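Local coordinates for regulatory protein SWI6 (Saccharomyces cerevisiae, PDB 1SW6) that serves as a shared subunit of the yeast cell-cycle transcription factors SBF and MBF, here represented by its ankyrin-repeat domain, at residues P134-T139 / L168-K173; L196-N201 / L205-I210. All blocks are in the same frame, centred on the assembly; numbering follows the deposited sequence.

Interaction 1: P134-T139 / L168-K173; sequences PLHWLT and LVKAVK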
# COMPACT_ATOMS: atom_id res chain seq x y z
N PRO A 134 1.44 -11.94 6.52
CA PRO A 134 2.42 -12.03 5.44
C PRO A 134 1.76 -12.48 4.13
O PRO A 134 2.12 -12.02 3.04
CB PRO A 134 3.42 -13.05 5.97
CG PRO A 134 3.43 -12.74 7.43
CD PRO A 134 1.95 -12.59 7.74
N LEU A 135 0.78 -13.37 4.25
CA LEU A 135 0.08 -13.88 3.07
C LEU A 135 -0.59 -12.78 2.25
O LEU A 135 -0.60 -12.85 1.02
CB LEU A 135 -0.94 -14.95 3.50
CG LEU A 135 -1.09 -16.15 2.57
CD1 LEU A 135 0.25 -16.80 2.31
CD2 LEU A 135 -2.05 -17.15 3.21
N HIS A 136 -1.15 -11.76 2.91
CA HIS A 136 -1.79 -10.66 2.19
C HIS A 136 -0.77 -9.88 1.37
O HIS A 136 -1.01 -9.54 0.21
CB HIS A 136 -2.45 -9.68 3.16
CG HIS A 136 -3.71 -10.17 3.79
ND1 HIS A 136 -3.72 -11.15 4.76
CD2 HIS A 136 -4.99 -9.78 3.63
CE1 HIS A 136 -4.96 -11.33 5.18
NE2 HIS A 136 -5.75 -10.51 4.51
N TRP A 137 0.36 -9.57 2.00
CA TRP A 137 1.43 -8.81 1.34
C TRP A 137 1.96 -9.54 0.12
O TRP A 137 2.07 -8.96 -0.97
CB TRP A 137 2.59 -8.58 2.31
CG TRP A 137 2.43 -7.42 3.24
CD1 TRP A 137 1.27 -6.78 3.57
CD2 TRP A 137 3.47 -6.79 3.99
NE1 TRP A 137 1.52 -5.79 4.49
CE2 TRP A 137 2.87 -5.77 4.76
CE3 TRP A 137 4.86 -6.99 4.09
CZ2 TRP A 137 3.60 -4.95 5.62
CZ3 TRP A 137 5.59 -6.17 4.95
CH2 TRP A 137 4.96 -5.16 5.70
N LEU A 138 2.29 -10.81 0.31
CA LEU A 138 2.84 -11.63 -0.76
C LEU A 138 1.87 -11.93 -1.90
O LEU A 138 2.28 -12.07 -3.05
CB LEU A 138 3.40 -12.93 -0.18
CG LEU A 138 4.70 -12.65 0.58
CD1 LEU A 138 5.23 -13.89 1.26
CD2 LEU A 138 5.72 -12.14 -0.41
N THR A 139 0.58 -12.01 -1.58
CA THR A 139 -0.43 -12.27 -2.60
C THR A 139 -0.70 -10.99 -3.40
O THR A 139 -0.89 -11.02 -4.62
CB THR A 139 -1.75 -12.75 -1.95
OG1 THR A 139 -1.57 -14.08 -1.41
CG2 THR A 139 -2.89 -12.78 -2.98
N LEU A 168 -6.76 -13.53 -0.74
CA LEU A 168 -7.16 -13.67 -2.13
C LEU A 168 -7.80 -12.36 -2.60
O LEU A 168 -7.68 -11.98 -3.76
CB LEU A 168 -8.14 -14.84 -2.30
CG LEU A 168 -8.64 -15.01 -3.74
CD1 LEU A 168 -7.48 -15.41 -4.63
CD2 LEU A 168 -9.76 -16.06 -3.78
N VAL A 169 -8.47 -11.65 -1.69
CA VAL A 169 -9.09 -10.37 -2.03
C VAL A 169 -8.00 -9.38 -2.49
O VAL A 169 -8.23 -8.54 -3.35
CB VAL A 169 -9.87 -9.80 -0.80
CG1 VAL A 169 -10.27 -8.33 -1.04
CG2 VAL A 169 -11.13 -10.64 -0.57
N LYS A 170 -6.80 -9.50 -1.93
CA LYS A 170 -5.69 -8.63 -2.31
C LYS A 170 -5.28 -8.90 -3.75
O LYS A 170 -4.89 -7.99 -4.49
CB LYS A 170 -4.49 -8.84 -1.38
CG LYS A 170 -4.80 -8.49 0.06
CD LYS A 170 -5.43 -7.09 0.13
CE LYS A 170 -6.15 -6.87 1.44
NZ LYS A 170 -6.83 -5.55 1.44
N ALA A 171 -5.39 -10.16 -4.16
CA ALA A 171 -5.06 -10.55 -5.52
C ALA A 171 -5.95 -9.82 -6.51
O ALA A 171 -5.50 -9.44 -7.59
CB ALA A 171 -5.23 -12.06 -5.70
N VAL A 172 -7.22 -9.62 -6.16
CA VAL A 172 -8.10 -8.96 -7.12
C VAL A 172 -8.21 -7.45 -6.97
O VAL A 172 -8.89 -6.80 -7.75
CB VAL A 172 -9.51 -9.59 -7.14
CG1 VAL A 172 -9.40 -11.06 -7.56
CG2 VAL A 172 -10.17 -9.46 -5.77
N LYS A 173 -7.52 -6.88 -5.97
CA LYS A 173 -7.55 -5.44 -5.79
C LYS A 173 -6.30 -4.76 -6.36
O LYS A 173 -6.17 -3.54 -6.30
CB LYS A 173 -7.71 -5.08 -4.31
CG LYS A 173 -9.09 -5.41 -3.77
CD LYS A 173 -9.24 -5.01 -2.31
CE LYS A 173 -9.23 -3.50 -2.14
NZ LYS A 173 -9.65 -3.14 -0.77

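Interaction 2: L196-N201 / L205-I210; sequences LEDSMN and LHHIII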
# COMPACT_ATOMS: atom_id res chain seq x y z
N LEU A 196 -15.19 -16.83 1.50
CA LEU A 196 -15.15 -15.78 2.51
C LEU A 196 -15.74 -14.42 2.10
O LEU A 196 -15.55 -13.96 0.97
CB LEU A 196 -13.69 -15.57 2.96
CG LEU A 196 -12.90 -16.80 3.40
CD1 LEU A 196 -11.44 -16.41 3.71
CD2 LEU A 196 -13.57 -17.40 4.62
N GLU A 197 -16.45 -13.78 3.03
CA GLU A 197 -17.02 -12.45 2.82
C GLU A 197 -16.37 -11.54 3.87
O GLU A 197 -16.03 -12.01 4.95
CB GLU A 197 -18.54 -12.44 3.01
CG GLU A 197 -19.02 -12.85 4.39
CD GLU A 197 -20.54 -12.83 4.52
OE1 GLU A 197 -21.05 -13.09 5.62
OE2 GLU A 197 -21.22 -12.56 3.51
N ASP A 198 -16.18 -10.27 3.55
CA ASP A 198 -15.55 -9.35 4.49
C ASP A 198 -16.56 -8.67 5.42
O ASP A 198 -17.73 -9.05 5.47
CB ASP A 198 -14.71 -8.32 3.73
CG ASP A 198 -15.55 -7.43 2.83
OD1 ASP A 198 -14.95 -6.72 1.99
OD2 ASP A 198 -16.79 -7.41 2.97
N SER A 199 -16.10 -7.67 6.16
CA SER A 199 -16.96 -6.95 7.10
C SER A 199 -18.13 -6.23 6.44
O SER A 199 -19.03 -5.74 7.13
CB SER A 199 -16.12 -5.97 7.91
OG SER A 199 -15.14 -6.67 8.65
N MET A 200 -18.12 -6.16 5.11
CA MET A 200 -19.18 -5.51 4.35
C MET A 200 -19.98 -6.60 3.63
O MET A 200 -20.77 -6.32 2.72
CB MET A 200 -18.56 -4.58 3.30
CG MET A 200 -17.86 -3.37 3.88
SD MET A 200 -19.06 -2.14 4.47
CE MET A 200 -19.61 -1.45 2.89
N ASN A 201 -19.77 -7.85 4.04
CA ASN A 201 -20.41 -9.00 3.42
C ASN A 201 -20.13 -9.00 1.92
O ASN A 201 -20.95 -9.43 1.12
CB ASN A 201 -21.92 -9.02 3.67
CG ASN A 201 -22.27 -9.16 5.14
OD1 ASN A 201 -21.61 -9.90 5.87
ND2 ASN A 201 -23.31 -8.47 5.57
N LEU A 205 -16.18 -11.64 -5.73
CA LEU A 205 -16.75 -11.04 -6.94
C LEU A 205 -17.04 -9.57 -6.75
O LEU A 205 -16.91 -8.79 -7.68
CB LEU A 205 -18.04 -11.74 -7.37
CG LEU A 205 -17.91 -13.14 -7.97
CD1 LEU A 205 -19.27 -13.60 -8.52
CD2 LEU A 205 -16.86 -13.11 -9.08
N HIS A 206 -17.46 -9.18 -5.56
CA HIS A 206 -17.75 -7.77 -5.32
C HIS A 206 -16.48 -6.98 -5.50
O HIS A 206 -16.48 -5.91 -6.11
CB HIS A 206 -18.29 -7.54 -3.91
CG HIS A 206 -19.74 -7.85 -3.74
ND1 HIS A 206 -20.19 -8.98 -3.10
CD2 HIS A 206 -20.85 -7.16 -4.12
CE1 HIS A 206 -21.51 -8.98 -3.09
NE2 HIS A 206 -21.94 -7.88 -3.70
N HIS A 207 -15.38 -7.50 -4.97
CA HIS A 207 -14.10 -6.82 -5.06
C HIS A 207 -13.56 -6.75 -6.48
O HIS A 207 -12.97 -5.74 -6.87
CB HIS A 207 -13.07 -7.49 -4.13
CG HIS A 207 -13.33 -7.24 -2.67
ND1 HIS A 207 -13.14 -6.01 -2.08
CD2 HIS A 207 -13.79 -8.06 -1.69
CE1 HIS A 207 -13.48 -6.08 -0.81
NE2 HIS A 207 -13.88 -7.31 -0.55
N ILE A 208 -13.76 -7.81 -7.27
CA ILE A 208 -13.28 -7.82 -8.66
C ILE A 208 -13.96 -6.65 -9.37
O ILE A 208 -13.31 -5.82 -10.02
CB ILE A 208 -13.64 -9.14 -9.38
CG1 ILE A 208 -12.82 -10.30 -8.79
CG2 ILE A 208 -13.38 -8.99 -10.88
CD1 ILE A 208 -13.00 -11.61 -9.50
N ILE A 209 -15.28 -6.58 -9.24
CA ILE A 209 -16.04 -5.52 -9.86
C ILE A 209 -15.63 -4.15 -9.32
O ILE A 209 -15.47 -3.22 -10.10
CB ILE A 209 -17.55 -5.75 -9.66
CG1 ILE A 209 -18.09 -6.57 -10.83
CG2 ILE A 209 -18.28 -4.43 -9.54
CD1 ILE A 209 -17.45 -7.93 -11.00
N ILE A 210 -15.46 -4.02 -8.01
CA ILE A 210 -15.06 -2.72 -7.45
C ILE A 210 -13.76 -2.28 -8.13
O ILE A 210 -13.58 -1.10 -8.44
CB ILE A 210 -14.79 -2.78 -5.93
CG1 ILE A 210 -16.09 -3.01 -5.16
CG2 ILE A 210 -14.13 -1.49 -5.48
CD1 ILE A 210 -17.10 -1.93 -5.34

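Interaction 1: P134-T139 / L168-K173
His136 and Lys170 meet where the helices of two successive ankyrin repeats, ANK 1 and ANK 2, pack side by side. The two helix segments run nearly parallel, at an angle of 25°, with their axes 8.2 Å apart, and the contact between them is modest and buried.

From the imidazole of His136, CD2 reaches CG of Lys170 at 3.8 Å. The lysine chain bends at chi2 (-50°), which lets CE come back to the rim of the ring, in its plane, while CG approaches more obliquely. Only the aliphatic part of Lys170 is used here: its NZ goes on to a salt bridge with the side chain of Glu165. The backbone carbonyl of the same Glu165 accepts from His136 NE2, while His136 ND1 bonds to Thr133 OG1; both ring nitrogens are thus engaged, which probably fixes which way round the ring sits.

One turn further on, Thr139 divides its branches. Its CG2, anti to the backbone N, points across the interface, and Thr139 OG1 turns back to Leu135 O at 2.9 Å. That carbonyl also takes Thr139 N, the two donors arriving from opposite faces of its plane. On the side facing the second helix, Thr139 CG2 rests 3.7 Å from Ala171 CB.

Interaction 2: L196-N201 / L205-I210
Asp198 OD1 accepts a hydrogen bond from His207 NE2 at 2.8 Å, and this buried pair carries most of the contact between the turn and the helix. The ring offers its edge: OD1 lies close to the imidazole plane, whereas the nitrogen meets the carboxylate from above, the two planes standing 87° apart. With an N-H...O angle of 133° the bond is well bent, and Asp198 OD1 also comes within 3.2 Å of His207 CE1.

What positions the acid is the turn around it. Asp198 CG sits between the backbone N and the carbonyl carbon (chi1 64°), and Asp198 OD2 is turned back onto its own loop, where it accepts from Met200 N at 2.8 Å and from the backbone N of Arg202. Each carboxylate oxygen therefore has its own work, OD1 for the helix and OD2 for the loop. With an alanine here in place of Asp198, His207 NE2 is likely to lose this acceptor and the amides of Met200 and Arg202 theirs, and the turn its tie to the helix.

Further out, His206 approaches Asn201 O, with His206 CE1 4.3 Å away; its ring is held by Thr203 N at ND1 and by the Asp284 carbonyl at NE2.

A type I beta turn from Asp198 to Asn201, closed by Asn201 N to Asp198 O, overlaps an Asx turn made by Asp198 OD2 and Met200 N, just ahead of the first helix of an ankyrin repeat.

How the interactions relate
The two interactions follow one another along the chain, their centres 13 Å apart. Interaction 1 joins helices 134-140 and 167-173, from ANK 1 and ANK 2; interaction 2 pairs the turn after strand 196-197 with helix 204-212 of ANK 3. Helix 167-173 lies between helices 134-140 and 204-212 and touches both: while Lys170 and Ala171 touch the earlier helix, Val169 CG1 packs 3.6 Å from His207 CD2 and Val172 CG1 3.7 Å from Ile208 CG1. The histidine held by the turn in interaction 2 is thus also part of the packing between repeats, and three consecutive repeats form one continuous stack within the ankyrin domain.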